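Local coordinates for protein ORC2 (Aeropyrum pernix, PDB 1W5T) that binds ATP and DNA as a Cdc6/Orc-family AAA+ ATPase and takes part in the regulation of DNA replication, at residues Y215-L220 with I245-G250; E23-R28 with I223-A228; K267-M272 with D284-A289; G7-R12 with L230-T235. All blocks are in the same frame, centred on the assembly; numbering follows the deposited sequence.

In the fold
All four contacts lie on one side of the chain's centre, in or against the helical AAA+ lid. Contacts 1, 2 and 4 share helix 217-231, using its start, middle and end. The centres of contacts 1 and 2 are 12 Å apart; both touch the nucleotide, and the Glu219-Arg27 salt bridge joins them. In contacts 2 and 4, residues of the N-terminal loop before helix 28-43 pack against the lid, contact 2 nested within the loop that contact 4 closes. Contact 3, later in the chain, pairs helices 259-275 and 283-292 and touches contacts 1 and 4. N-terminal loop and lid thus close together round the adenine, while contacts 3 and 4 lie in the lid beyond it.

Contact 1 of 4, residues Y215-L220 with I245-G250; sequences YKSREL and ISDVYG. With ANP (phosphoaminophosphonic acid-adenylate ester), chain D.
Tyr215, whose backbone O lies 3.7 Å from Gly250 CA, has Glu219 OE2 in the plane of its ring at one edge, while the adenine N7 of the nucleotide approaches the ring obliquely. The ring leads away from 245-250: with CG anti to the carbonyl carbon (chi1 -69°), its hydroxyl is carried to the base, where Tyr215 OH donates a 2.6 Å hydrogen bond to N7. A phenylalanine here would keep the ring but lack this hydroxyl, and adenine N7 would probably be left without its donor. Glu219 OE2 also accepts from Lys216 N, nearly along the C-O bond at 2.8 Å, linking the N-cap residue to the first turn of the helix.

Across the contact the backbones are close, since Gly250 has no side chain and its CA sits 3.6 Å from Ser217 N. Ser217 CB presses on Ser246 O at 3.1 Å, and Ser246 CB meets Leu220 CB at 3.7 Å. Leu220 crosses Tyr249 at about a right angle, its CD1 lying 3.6 Å from Tyr249 CB. Ser246 OG turns back to Leu242 O in its own helix.

The contact thus sets the start of helix 217-231 against the end of helix 239-249 in the lid, where Ile245 continues the packing onto helices 259-275 and 283-292 and Tyr215 reaches the nucleotide.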
# COMPACT_ATOMS: atom_id res chain seq x y z
N TYR A 215 4.90 -10.37 -1.02
CA TYR A 215 5.50 -11.45 -0.25
C TYR A 215 5.70 -12.77 -0.99
O TYR A 215 4.80 -13.30 -1.69
CB TYR A 215 4.65 -11.69 1.01
CG TYR A 215 4.69 -10.57 2.03
CD1 TYR A 215 3.53 -9.84 2.34
CD2 TYR A 215 5.90 -10.26 2.71
CE1 TYR A 215 3.57 -8.82 3.30
CE2 TYR A 215 5.94 -9.21 3.67
CZ TYR A 215 4.78 -8.51 3.94
OH TYR A 215 4.84 -7.53 4.87
N LYS A 216 6.89 -13.34 -0.82
CA LYS A 216 7.16 -14.72 -1.27
C LYS A 216 6.51 -15.74 -0.33
O LYS A 216 6.09 -15.38 0.79
CB LYS A 216 8.65 -14.97 -1.38
CG LYS A 216 9.33 -13.97 -2.33
CD LYS A 216 10.85 -14.16 -2.43
CE LYS A 216 11.53 -12.98 -3.21
NZ LYS A 216 11.86 -13.36 -4.64
N SER A 217 6.42 -16.98 -0.77
CA SER A 217 5.70 -17.99 0.00
C SER A 217 6.28 -18.25 1.39
O SER A 217 5.52 -18.41 2.36
CB SER A 217 5.51 -19.30 -0.80
OG SER A 217 6.71 -20.04 -0.81
N ARG A 218 7.61 -18.27 1.46
CA ARG A 218 8.37 -18.42 2.70
C ARG A 218 7.99 -17.33 3.73
O ARG A 218 7.78 -17.62 4.92
CB ARG A 218 9.87 -18.32 2.40
CG ARG A 218 10.59 -19.63 2.19
CD ARG A 218 12.07 -19.65 2.76
NE ARG A 218 12.42 -18.40 3.48
CZ ARG A 218 13.24 -18.31 4.54
NH1 ARG A 218 13.83 -19.38 5.05
NH2 ARG A 218 13.46 -17.13 5.09
N GLU A 219 7.89 -16.08 3.26
CA GLU A 219 7.46 -14.96 4.11
C GLU A 219 6.04 -15.07 4.55
O GLU A 219 5.77 -14.86 5.73
CB GLU A 219 7.73 -13.63 3.44
CG GLU A 219 9.20 -13.47 3.12
CD GLU A 219 9.43 -12.48 2.02
OE1 GLU A 219 10.44 -11.79 2.06
OE2 GLU A 219 8.57 -12.36 1.15
N LEU A 220 5.14 -15.44 3.64
CA LEU A 220 3.75 -15.67 4.00
C LEU A 220 3.65 -16.79 5.02
O LEU A 220 2.82 -16.72 5.90
CB LEU A 220 2.86 -15.99 2.77
CG LEU A 220 2.57 -14.82 1.80
CD1 LEU A 220 1.84 -15.33 0.58
CD2 LEU A 220 1.81 -13.64 2.52
N ILE A 245 -1.58 -22.41 2.05
CA ILE A 245 -2.04 -21.07 1.76
C ILE A 245 -0.88 -20.36 1.09
O ILE A 245 -1.01 -19.87 -0.05
CB ILE A 245 -2.50 -20.35 3.02
CG1 ILE A 245 -3.72 -21.07 3.63
CG2 ILE A 245 -2.93 -18.92 2.66
CD1 ILE A 245 -4.11 -20.70 5.11
N SER A 246 0.26 -20.36 1.79
CA SER A 246 1.47 -19.68 1.32
C SER A 246 1.99 -20.19 -0.03
O SER A 246 2.44 -19.39 -0.83
CB SER A 246 2.57 -19.65 2.41
OG SER A 246 2.84 -20.92 2.95
N ASP A 247 1.86 -21.50 -0.29
CA ASP A 247 2.26 -22.07 -1.59
C ASP A 247 1.46 -21.53 -2.75
O ASP A 247 1.97 -21.43 -3.85
CB ASP A 247 2.15 -23.60 -1.61
CG ASP A 247 3.44 -24.27 -1.20
OD1 ASP A 247 4.24 -23.66 -0.46
OD2 ASP A 247 3.72 -25.43 -1.56
N VAL A 248 0.20 -21.21 -2.51
CA VAL A 248 -0.65 -20.63 -3.56
C VAL A 248 -0.47 -19.12 -3.64
O VAL A 248 -0.38 -18.61 -4.76
CB VAL A 248 -2.15 -20.98 -3.35
CG1 VAL A 248 -3.01 -20.43 -4.49
CG2 VAL A 248 -2.35 -22.46 -3.24
N TYR A 249 -0.44 -18.41 -2.50
CA TYR A 249 -0.42 -16.92 -2.54
C TYR A 249 0.95 -16.27 -2.81
O TYR A 249 1.03 -15.13 -3.30
CB TYR A 249 -1.08 -16.30 -1.33
CG TYR A 249 -2.57 -16.58 -1.23
CD1 TYR A 249 -3.22 -16.51 -0.02
CD2 TYR A 249 -3.32 -16.93 -2.35
CE1 TYR A 249 -4.55 -16.77 0.09
CE2 TYR A 249 -4.67 -17.23 -2.25
CZ TYR A 249 -5.29 -17.13 -1.03
OH TYR A 249 -6.66 -17.38 -0.92
N GLY A 250 2.02 -17.02 -2.51
CA GLY A 250 3.37 -16.53 -2.72
C GLY A 250 3.57 -15.95 -4.12
O GLY A 250 3.14 -16.55 -5.11
PG ANP D . -3.38 -2.06 0.91
O1G ANP D . -4.91 -2.50 0.79
O2G ANP D . -3.34 -0.63 1.59
O3G ANP D . -2.63 -2.05 -0.49
PB ANP D . -1.21 -2.77 2.83
O1B ANP D . -1.23 -1.40 3.61
O2B ANP D . -0.02 -2.76 1.83
N3B ANP D . -2.68 -3.15 2.04
PA ANP D . -1.36 -4.09 5.38
O1A ANP D . -0.23 -3.42 6.30
O2A ANP D . -2.76 -3.42 5.71
O3A ANP D . -0.97 -4.04 3.82
O5' ANP D . -1.35 -5.69 5.61
C5' ANP D . -2.27 -6.69 5.17
C4' ANP D . -2.40 -7.69 6.32
O4' ANP D . -1.19 -8.44 6.47
C3' ANP D . -2.58 -7.01 7.68
O3' ANP D . -3.38 -7.84 8.47
C2' ANP D . -1.18 -6.96 8.28
O2' ANP D . -1.11 -6.87 9.71
C1' ANP D . -0.59 -8.26 7.76
N9 ANP D . 0.84 -8.11 7.51
C8 ANP D . 1.40 -7.50 6.41
N7 ANP D . 2.76 -7.52 6.46
C5 ANP D . 3.11 -8.17 7.57
C6 ANP D . 4.33 -8.60 8.33
N6 ANP D . 5.59 -8.34 7.89
N1 ANP D . 4.19 -9.24 9.52
C2 ANP D . 3.01 -9.53 10.05
N3 ANP D . 1.83 -9.19 9.47
C4 ANP D . 1.85 -8.51 8.22

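Contact 2 of 4, residues E23-R28 with I223-A228. With ANP (phosphoaminophosphonic acid-adenylate ester), chain D.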
# COMPACT_ATOMS: atom_id res chain seq x y z
N GLU A 23 5.51 -8.20 17.55
CA GLU A 23 6.84 -8.20 16.91
C GLU A 23 6.67 -8.42 15.43
O GLU A 23 5.69 -9.02 15.03
CB GLU A 23 7.71 -9.33 17.48
CG GLU A 23 8.58 -8.86 18.66
CD GLU A 23 9.82 -9.71 18.89
OE1 GLU A 23 9.81 -10.87 18.39
OE2 GLU A 23 10.80 -9.24 19.56
N LEU A 24 7.61 -7.97 14.62
CA LEU A 24 7.61 -8.36 13.19
C LEU A 24 8.62 -9.46 12.91
O LEU A 24 9.74 -9.41 13.38
CB LEU A 24 7.89 -7.19 12.26
CG LEU A 24 6.82 -6.11 12.03
CD1 LEU A 24 7.29 -5.13 10.95
CD2 LEU A 24 5.47 -6.65 11.71
N ARG A 25 8.24 -10.45 12.10
CA ARG A 25 9.17 -11.53 11.76
C ARG A 25 9.60 -11.52 10.29
O ARG A 25 10.47 -12.30 9.85
CB ARG A 25 8.55 -12.89 12.12
CG ARG A 25 8.31 -13.09 13.61
CD ARG A 25 8.27 -14.52 14.00
NE ARG A 25 7.71 -14.69 15.35
CZ ARG A 25 6.95 -15.71 15.72
NH1 ARG A 25 6.63 -16.67 14.85
NH2 ARG A 25 6.51 -15.78 16.98
N VAL A 26 8.94 -10.68 9.53
CA VAL A 26 9.25 -10.38 8.17
C VAL A 26 9.16 -8.87 8.16
O VAL A 26 8.29 -8.31 8.81
CB VAL A 26 8.20 -10.98 7.20
CG1 VAL A 26 8.60 -10.69 5.74
CG2 VAL A 26 8.01 -12.50 7.43
N ARG A 27 10.07 -8.22 7.43
CA ARG A 27 10.21 -6.74 7.39
C ARG A 27 10.77 -6.14 8.73
O ARG A 27 10.69 -4.91 8.98
CB ARG A 27 8.92 -6.07 6.88
CG ARG A 27 8.34 -6.65 5.56
CD ARG A 27 9.33 -6.63 4.32
NE ARG A 27 8.74 -7.21 3.11
CZ ARG A 27 9.24 -8.23 2.41
NH1 ARG A 27 10.39 -8.84 2.76
NH2 ARG A 27 8.59 -8.67 1.34
N ARG A 28 11.34 -7.00 9.57
CA ARG A 28 11.85 -6.56 10.84
C ARG A 28 13.01 -5.57 10.62
O ARG A 28 13.03 -4.49 11.23
CB ARG A 28 12.27 -7.74 11.71
CG ARG A 28 12.81 -7.35 13.04
CD ARG A 28 13.87 -8.27 13.56
NE ARG A 28 13.31 -9.55 13.94
CZ ARG A 28 13.38 -10.73 13.29
NH1 ARG A 28 12.75 -11.75 13.84
NH2 ARG A 28 14.03 -10.92 12.13
N ILE A 223 4.52 -15.38 8.21
CA ILE A 223 3.43 -14.51 8.69
C ILE A 223 2.22 -15.29 9.23
O ILE A 223 1.65 -14.92 10.26
CB ILE A 223 3.02 -13.44 7.63
CG1 ILE A 223 4.20 -12.49 7.36
CG2 ILE A 223 1.70 -12.70 8.08
CD1 ILE A 223 4.07 -11.59 6.05
N LEU A 224 1.86 -16.38 8.57
CA LEU A 224 0.74 -17.20 9.01
C LEU A 224 1.08 -17.93 10.31
O LEU A 224 0.23 -18.12 11.20
CB LEU A 224 0.32 -18.19 7.90
CG LEU A 224 -0.25 -17.52 6.64
CD1 LEU A 224 -0.42 -18.53 5.49
CD2 LEU A 224 -1.54 -16.76 6.93
N GLU A 225 2.34 -18.30 10.43
CA GLU A 225 2.74 -19.06 11.60
C GLU A 225 2.64 -18.25 12.90
O GLU A 225 2.17 -18.77 13.90
CB GLU A 225 4.12 -19.69 11.41
CG GLU A 225 4.66 -20.32 12.66
CD GLU A 225 6.11 -20.77 12.49
OE1 GLU A 225 6.37 -21.98 12.48
OE2 GLU A 225 7.00 -19.91 12.38
N GLN A 226 3.06 -16.98 12.83
CA GLN A 226 2.84 -16.00 13.87
C GLN A 226 1.35 -15.72 14.14
O GLN A 226 0.95 -15.66 15.29
CB GLN A 226 3.60 -14.69 13.52
CG GLN A 226 3.44 -13.56 14.51
CD GLN A 226 4.17 -12.30 14.09
OE1 GLN A 226 4.00 -11.82 12.95
NE2 GLN A 226 4.99 -11.75 15.00
N ARG A 227 0.51 -15.58 13.12
CA ARG A 227 -0.94 -15.48 13.41
C ARG A 227 -1.50 -16.76 14.11
O ARG A 227 -2.25 -16.69 15.10
CB ARG A 227 -1.76 -15.14 12.16
CG ARG A 227 -1.70 -13.71 11.65
CD ARG A 227 -1.38 -12.58 12.67
NE ARG A 227 -0.80 -11.48 11.95
CZ ARG A 227 -1.44 -10.37 11.60
NH1 ARG A 227 -2.71 -10.17 11.98
NH2 ARG A 227 -0.78 -9.44 10.88
N ALA A 228 -1.14 -17.94 13.63
CA ALA A 228 -1.59 -19.16 14.31
C ALA A 228 -1.18 -19.16 15.81
O ALA A 228 -2.05 -19.21 16.70
CB ALA A 228 -1.08 -20.38 13.62
PG ANP D . -3.38 -2.06 0.91
O1G ANP D . -4.91 -2.50 0.79
O2G ANP D . -3.34 -0.63 1.59
O3G ANP D . -2.63 -2.05 -0.49
PB ANP D . -1.21 -2.77 2.83
O1B ANP D . -1.23 -1.40 3.61
O2B ANP D . -0.02 -2.76 1.83
N3B ANP D . -2.68 -3.15 2.04
PA ANP D . -1.36 -4.09 5.38
O1A ANP D . -0.23 -3.42 6.30
O2A ANP D . -2.76 -3.42 5.71
O3A ANP D . -0.97 -4.04 3.82
O5' ANP D . -1.35 -5.69 5.61
C5' ANP D . -2.27 -6.69 5.17
C4' ANP D . -2.40 -7.69 6.32
O4' ANP D . -1.19 -8.44 6.47
C3' ANP D . -2.58 -7.01 7.68
O3' ANP D . -3.38 -7.84 8.47
C2' ANP D . -1.18 -6.96 8.28
O2' ANP D . -1.11 -6.87 9.71
C1' ANP D . -0.59 -8.26 7.76
N9 ANP D . 0.84 -8.11 7.51
C8 ANP D . 1.40 -7.50 6.41
N7 ANP D . 2.76 -7.52 6.46
C5 ANP D . 3.11 -8.17 7.57
C6 ANP D . 4.33 -8.60 8.33
N6 ANP D . 5.59 -8.34 7.89
N1 ANP D . 4.19 -9.24 9.52
C2 ANP D . 3.01 -9.53 10.05
N3 ANP D . 1.83 -9.19 9.47
C4 ANP D . 1.85 -8.51 8.22
O HOH W 1 5.90 -10.79 11.20
O HOH W 2 6.81 -17.26 12.25
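Gln226 and Arg25 cross at a slant, their amide and guanidinium planes 36° apart, with Gln226 CB 3.8 Å above one face of the Arg25 guanidinium and displaced toward its rim. Gln226 is fully extended, CG anti to the backbone N (chi1 179°), which brings its amide across to the loop. There Gln226 NE2 donates to Glu23 O at 2.8 Å, coming from above the carbonyl plane rather than along a lone pair. The other end of the same amide is also tied: Gln226 OE1 accepts from a water that in turn accepts from Arg25 N, which is likely to fix the rotation of the group.

Arg25 and Glu225 are too far apart for a salt bridge, at 4.1 Å between NH1 and OE2. A second water, in the guanidinium plane at its edge, joins them instead, while Arg25 NH2 forms its salt bridge with Glu229 one turn further on. Val26 and Ile223 meet at about a right angle, Val26 CG2 lying 3.8 Å from Ile223 CG1.

The adenine is held in the resulting cleft. Ile223 lies along one face, its CD1 3.8 Å from C6, and Leu24 CD2 approaches N1 over the opposite face. Val26 O accepts from N6 at 2.9 Å, and Arg227 NH2 donates to both O2' at 2.8 Å and N3 at 3.0 Å. Loop and lid helix together thus form the adenine and ribose end of an AAA+ nucleotide site, in which Arg227 is an established ATP-binding residue.

Contact 3 of 4, residues K267-M272 with D284-A289; sequences KMACEM and DLVRKA
Met272 overlaps Leu285 and Lys288: its CB lies 3.8 Å from Leu285 CD2, and the Met272 and Lys288 side chains cross at about a right angle, with Met272 SD 3.9 Å from Lys288 CG. The first torsion sets CG anti to the carbonyl carbon (chi1 -86°), and the chain then runs extended, which brings the sulfur over the second helix.

Between the larger side chains the helices meet through two alanines. Ala269 CB is 3.8 Å from Ala289 CB and equally close to Val286 CA, so it rests on the neighbouring backbone. Met268 flanks the pair, its CB 4.0 Å from Ala289 CB and its bent end near Ala289 O. The side chains meet by apolar packing and lie partly on backbone atoms, and no hydrogen bond joins the segments.

The small residues fit the short separation of the axes, 8.2 Å at closest approach, and the segments run at 131° to each other. Beyond them, Val286 leans on helix 239-249 and Cys270 on Phe9 and Leu232. With the Met268 side chain about 13 Å from the bound nucleotide, the arrangement is plain helix-helix packing within an all-helical bundle of the kind that forms AAA+ lids.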
# COMPACT_ATOMS: atom_id res chain seq x y z
N LYS A 267 -8.12 -17.44 8.55
CA LYS A 267 -9.32 -17.12 9.29
C LYS A 267 -10.50 -17.97 8.87
O LYS A 267 -11.11 -18.63 9.73
CB LYS A 267 -9.73 -15.67 9.16
CG LYS A 267 -10.71 -15.23 10.29
CD LYS A 267 -11.12 -13.77 10.17
CE LYS A 267 -12.43 -13.62 9.36
NZ LYS A 267 -12.50 -12.44 8.41
N MET A 268 -10.82 -17.91 7.58
CA MET A 268 -11.97 -18.58 6.98
C MET A 268 -11.91 -20.08 7.25
O MET A 268 -12.90 -20.67 7.65
CB MET A 268 -12.02 -18.40 5.46
CG MET A 268 -12.46 -17.05 4.94
SD MET A 268 -12.31 -16.98 3.06
CE MET A 268 -13.49 -18.27 2.56
N ALA A 269 -10.73 -20.67 7.02
CA ALA A 269 -10.56 -22.09 7.22
C ALA A 269 -10.93 -22.43 8.65
O ALA A 269 -11.62 -23.39 8.90
CB ALA A 269 -9.15 -22.51 6.88
N CYS A 270 -10.51 -21.60 9.60
CA CYS A 270 -10.84 -21.83 11.00
C CYS A 270 -12.35 -21.75 11.32
O CYS A 270 -12.89 -22.61 12.05
CB CYS A 270 -10.07 -20.87 11.88
SG CYS A 270 -8.38 -21.35 12.00
N GLU A 271 -13.01 -20.74 10.79
CA GLU A 271 -14.46 -20.63 10.96
C GLU A 271 -15.27 -21.71 10.24
O GLU A 271 -16.34 -22.10 10.71
CB GLU A 271 -15.01 -19.19 10.78
CG GLU A 271 -14.57 -18.40 9.56
CD GLU A 271 -14.74 -16.88 9.75
OE1 GLU A 271 -14.78 -16.40 10.90
OE2 GLU A 271 -14.84 -16.15 8.73
N MET A 272 -14.73 -22.20 9.12
CA MET A 272 -15.28 -23.35 8.40
C MET A 272 -15.20 -24.62 9.24
O MET A 272 -16.14 -25.43 9.22
CB MET A 272 -14.56 -23.56 7.07
CG MET A 272 -15.13 -22.73 5.92
SD MET A 272 -14.01 -22.80 4.46
CE MET A 272 -14.80 -21.70 3.40
N ASP A 284 -8.60 -30.18 3.65
CA ASP A 284 -9.78 -29.87 2.83
C ASP A 284 -10.33 -28.48 3.12
O ASP A 284 -10.65 -27.73 2.20
CB ASP A 284 -10.87 -30.93 3.01
CG ASP A 284 -10.48 -32.31 2.41
OD1 ASP A 284 -11.19 -33.28 2.65
OD2 ASP A 284 -9.48 -32.52 1.69
N LEU A 285 -10.44 -28.14 4.40
CA LEU A 285 -11.01 -26.87 4.82
C LEU A 285 -10.11 -25.70 4.43
O LEU A 285 -10.56 -24.71 3.93
CB LEU A 285 -11.32 -26.88 6.33
CG LEU A 285 -12.49 -27.84 6.68
CD1 LEU A 285 -12.52 -28.20 8.16
CD2 LEU A 285 -13.90 -27.25 6.25
N VAL A 286 -8.81 -25.88 4.60
CA VAL A 286 -7.83 -24.88 4.20
C VAL A 286 -7.89 -24.70 2.69
O VAL A 286 -8.02 -23.57 2.22
CB VAL A 286 -6.40 -25.24 4.66
CG1 VAL A 286 -5.35 -24.32 4.05
CG2 VAL A 286 -6.34 -25.18 6.19
N ARG A 287 -7.84 -25.81 1.96
CA ARG A 287 -7.91 -25.73 0.50
C ARG A 287 -9.22 -25.13 0.03
O ARG A 287 -9.23 -24.29 -0.88
CB ARG A 287 -7.60 -27.04 -0.19
CG ARG A 287 -6.11 -27.34 -0.21
CD ARG A 287 -5.73 -28.62 -0.95
NE ARG A 287 -6.56 -29.71 -0.43
CZ ARG A 287 -6.11 -30.73 0.30
NH1 ARG A 287 -4.80 -30.84 0.61
NH2 ARG A 287 -6.99 -31.63 0.71
N LYS A 288 -10.31 -25.55 0.65
CA LYS A 288 -11.58 -24.89 0.47
C LYS A 288 -11.47 -23.37 0.65
O LYS A 288 -11.96 -22.60 -0.19
CB LYS A 288 -12.60 -25.44 1.46
CG LYS A 288 -14.02 -24.96 1.18
CD LYS A 288 -14.68 -25.79 0.05
CE LYS A 288 -16.25 -25.66 0.03
NZ LYS A 288 -16.74 -26.01 -1.37
N ALA A 289 -10.85 -22.94 1.74
CA ALA A 289 -10.79 -21.52 2.07
C ALA A 289 -10.04 -20.76 0.98
O ALA A 289 -10.44 -19.65 0.63
CB ALA A 289 -10.18 -21.30 3.42

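Contact 4 of 4, residues G7-R12 with L230-T235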
# COMPACT_ATOMS: atom_id res chain seq x y z
N GLY A 7 -13.96 -21.91 20.41
CA GLY A 7 -13.68 -23.08 19.50
C GLY A 7 -12.21 -23.23 19.15
O GLY A 7 -11.42 -23.73 19.96
N LEU A 8 -11.85 -22.79 17.95
CA LEU A 8 -10.49 -22.94 17.44
C LEU A 8 -9.59 -21.77 17.82
O LEU A 8 -8.38 -21.90 17.89
CB LEU A 8 -10.53 -23.12 15.92
CG LEU A 8 -10.71 -24.55 15.41
CD1 LEU A 8 -12.17 -24.92 15.32
CD2 LEU A 8 -10.03 -24.71 14.07
N PHE A 9 -10.19 -20.63 18.06
CA PHE A 9 -9.44 -19.42 18.26
C PHE A 9 -9.12 -19.26 19.74
O PHE A 9 -9.96 -19.56 20.59
CB PHE A 9 -10.28 -18.22 17.81
CG PHE A 9 -10.48 -18.15 16.32
CD1 PHE A 9 -11.61 -18.69 15.74
CD2 PHE A 9 -9.55 -17.51 15.50
CE1 PHE A 9 -11.81 -18.61 14.35
CE2 PHE A 9 -9.74 -17.42 14.12
CZ PHE A 9 -10.87 -17.96 13.55
N LYS A 10 -7.91 -18.82 20.06
CA LYS A 10 -7.66 -18.37 21.42
C LYS A 10 -7.80 -16.84 21.53
O LYS A 10 -7.99 -16.33 22.63
CB LYS A 10 -6.34 -18.92 21.97
CG LYS A 10 -5.04 -18.18 21.62
CD LYS A 10 -3.88 -18.87 22.35
CE LYS A 10 -2.56 -18.68 21.64
NZ LYS A 10 -1.78 -19.94 21.59
N ASP A 11 -7.71 -16.15 20.38
CA ASP A 11 -7.98 -14.69 20.26
C ASP A 11 -8.27 -14.28 18.81
O ASP A 11 -7.36 -13.97 18.02
CB ASP A 11 -6.81 -13.85 20.81
CG ASP A 11 -7.18 -12.39 21.04
OD1 ASP A 11 -8.20 -11.90 20.52
OD2 ASP A 11 -6.49 -11.63 21.73
N ARG A 12 -9.54 -14.27 18.47
CA ARG A 12 -10.03 -13.85 17.17
C ARG A 12 -9.56 -12.45 16.66
O ARG A 12 -9.61 -12.17 15.46
CB ARG A 12 -11.55 -13.86 17.24
CG ARG A 12 -12.26 -14.57 16.12
CD ARG A 12 -13.75 -14.66 16.41
NE ARG A 12 -14.33 -15.81 15.75
CZ ARG A 12 -14.79 -16.94 16.26
NH1 ARG A 12 -15.25 -17.80 15.40
NH2 ARG A 12 -14.80 -17.24 17.56
N LEU A 230 -0.28 -16.77 17.96
CA LEU A 230 -0.97 -15.78 18.77
C LEU A 230 -2.48 -15.95 18.78
O LEU A 230 -3.16 -15.49 19.70
CB LEU A 230 -0.66 -14.39 18.21
CG LEU A 230 0.83 -14.02 18.04
CD1 LEU A 230 1.00 -12.73 17.20
CD2 LEU A 230 1.58 -13.93 19.39
N GLY A 231 -3.03 -16.54 17.73
CA GLY A 231 -4.45 -16.39 17.50
C GLY A 231 -5.22 -17.68 17.56
O GLY A 231 -6.40 -17.69 17.89
N LEU A 232 -4.54 -18.78 17.24
CA LEU A 232 -5.18 -20.09 17.23
C LEU A 232 -4.74 -20.90 18.46
O LEU A 232 -3.65 -20.70 19.00
CB LEU A 232 -4.81 -20.83 15.93
CG LEU A 232 -5.21 -20.18 14.60
CD1 LEU A 232 -5.11 -21.17 13.44
CD2 LEU A 232 -6.61 -19.53 14.66
N ARG A 233 -5.59 -21.82 18.88
CA ARG A 233 -5.24 -22.75 19.95
C ARG A 233 -4.22 -23.71 19.40
O ARG A 233 -4.30 -24.07 18.24
CB ARG A 233 -6.47 -23.49 20.40
CG ARG A 233 -7.26 -22.77 21.47
CD ARG A 233 -8.09 -23.73 22.35
NE ARG A 233 -9.06 -24.45 21.54
CZ ARG A 233 -9.15 -25.77 21.32
NH1 ARG A 233 -8.35 -26.68 21.90
NH2 ARG A 233 -10.11 -26.16 20.50
N ASP A 234 -3.26 -24.11 20.21
CA ASP A 234 -2.08 -24.83 19.74
C ASP A 234 -2.34 -26.15 19.08
O ASP A 234 -1.47 -26.65 18.35
CB ASP A 234 -1.11 -25.09 20.90
CG ASP A 234 -0.70 -23.82 21.60
OD1 ASP A 234 -0.01 -23.91 22.66
OD2 ASP A 234 -1.03 -22.70 21.17
N THR A 235 -3.50 -26.74 19.35
CA THR A 235 -3.83 -28.09 18.84
C THR A 235 -4.50 -28.04 17.45
O THR A 235 -4.58 -29.04 16.70
CB THR A 235 -4.72 -28.84 19.85
OG1 THR A 235 -5.86 -28.03 20.20
CG2 THR A 235 -3.98 -28.99 21.20
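Leu230, in the last turn of helix 217-231, whose backbone O lies 3.8 Å from Lys10 CE, leads into a single antiparallel beta bridge with the N-terminal segment, Phe9 facing Leu232 as a non-hydrogen-bonded pair. On one side of that pair, Gly231 O accepts two backbone bonds, from Lys10 N at 2.9 Å and from Asp11 N at 3.2 Å. Both donors stand above the same face of its carbonyl plane, so one oxygen holds two successive amides. The carboxylate of Asp11 itself pairs with Arg13.

Leu232 points its side chain the same way as Phe9, the two lying side by side with Leu232 CD2 3.7 Å from Phe9 CD2. Both also pack on Cys270 of helix 259-275, which places the bridge on the flank of the lid. Arg12 CG sits over the centre of one face of the Phe9 ring.

Arg233 completes the bridge through its backbone, Arg233 N donating to Leu8 O at 3.0 Å and 172°, close to straight. Its side chain, bent at chi3 (-61°), grips Gly7 side-on: Arg233 NE at 2.9 Å and NH2 at 2.8 Å both reach Gly7 O, which lies within 5° of the guanidinium plane. An alanine here would remove both donors, and the Gly7 carbonyl, at the first ordered residue, is likely to be set free to turn.

Asp234 closes the walk with a salt bridge that crosses back to the N-terminal segment, its OD2 2.9 Å from Lys10 NZ.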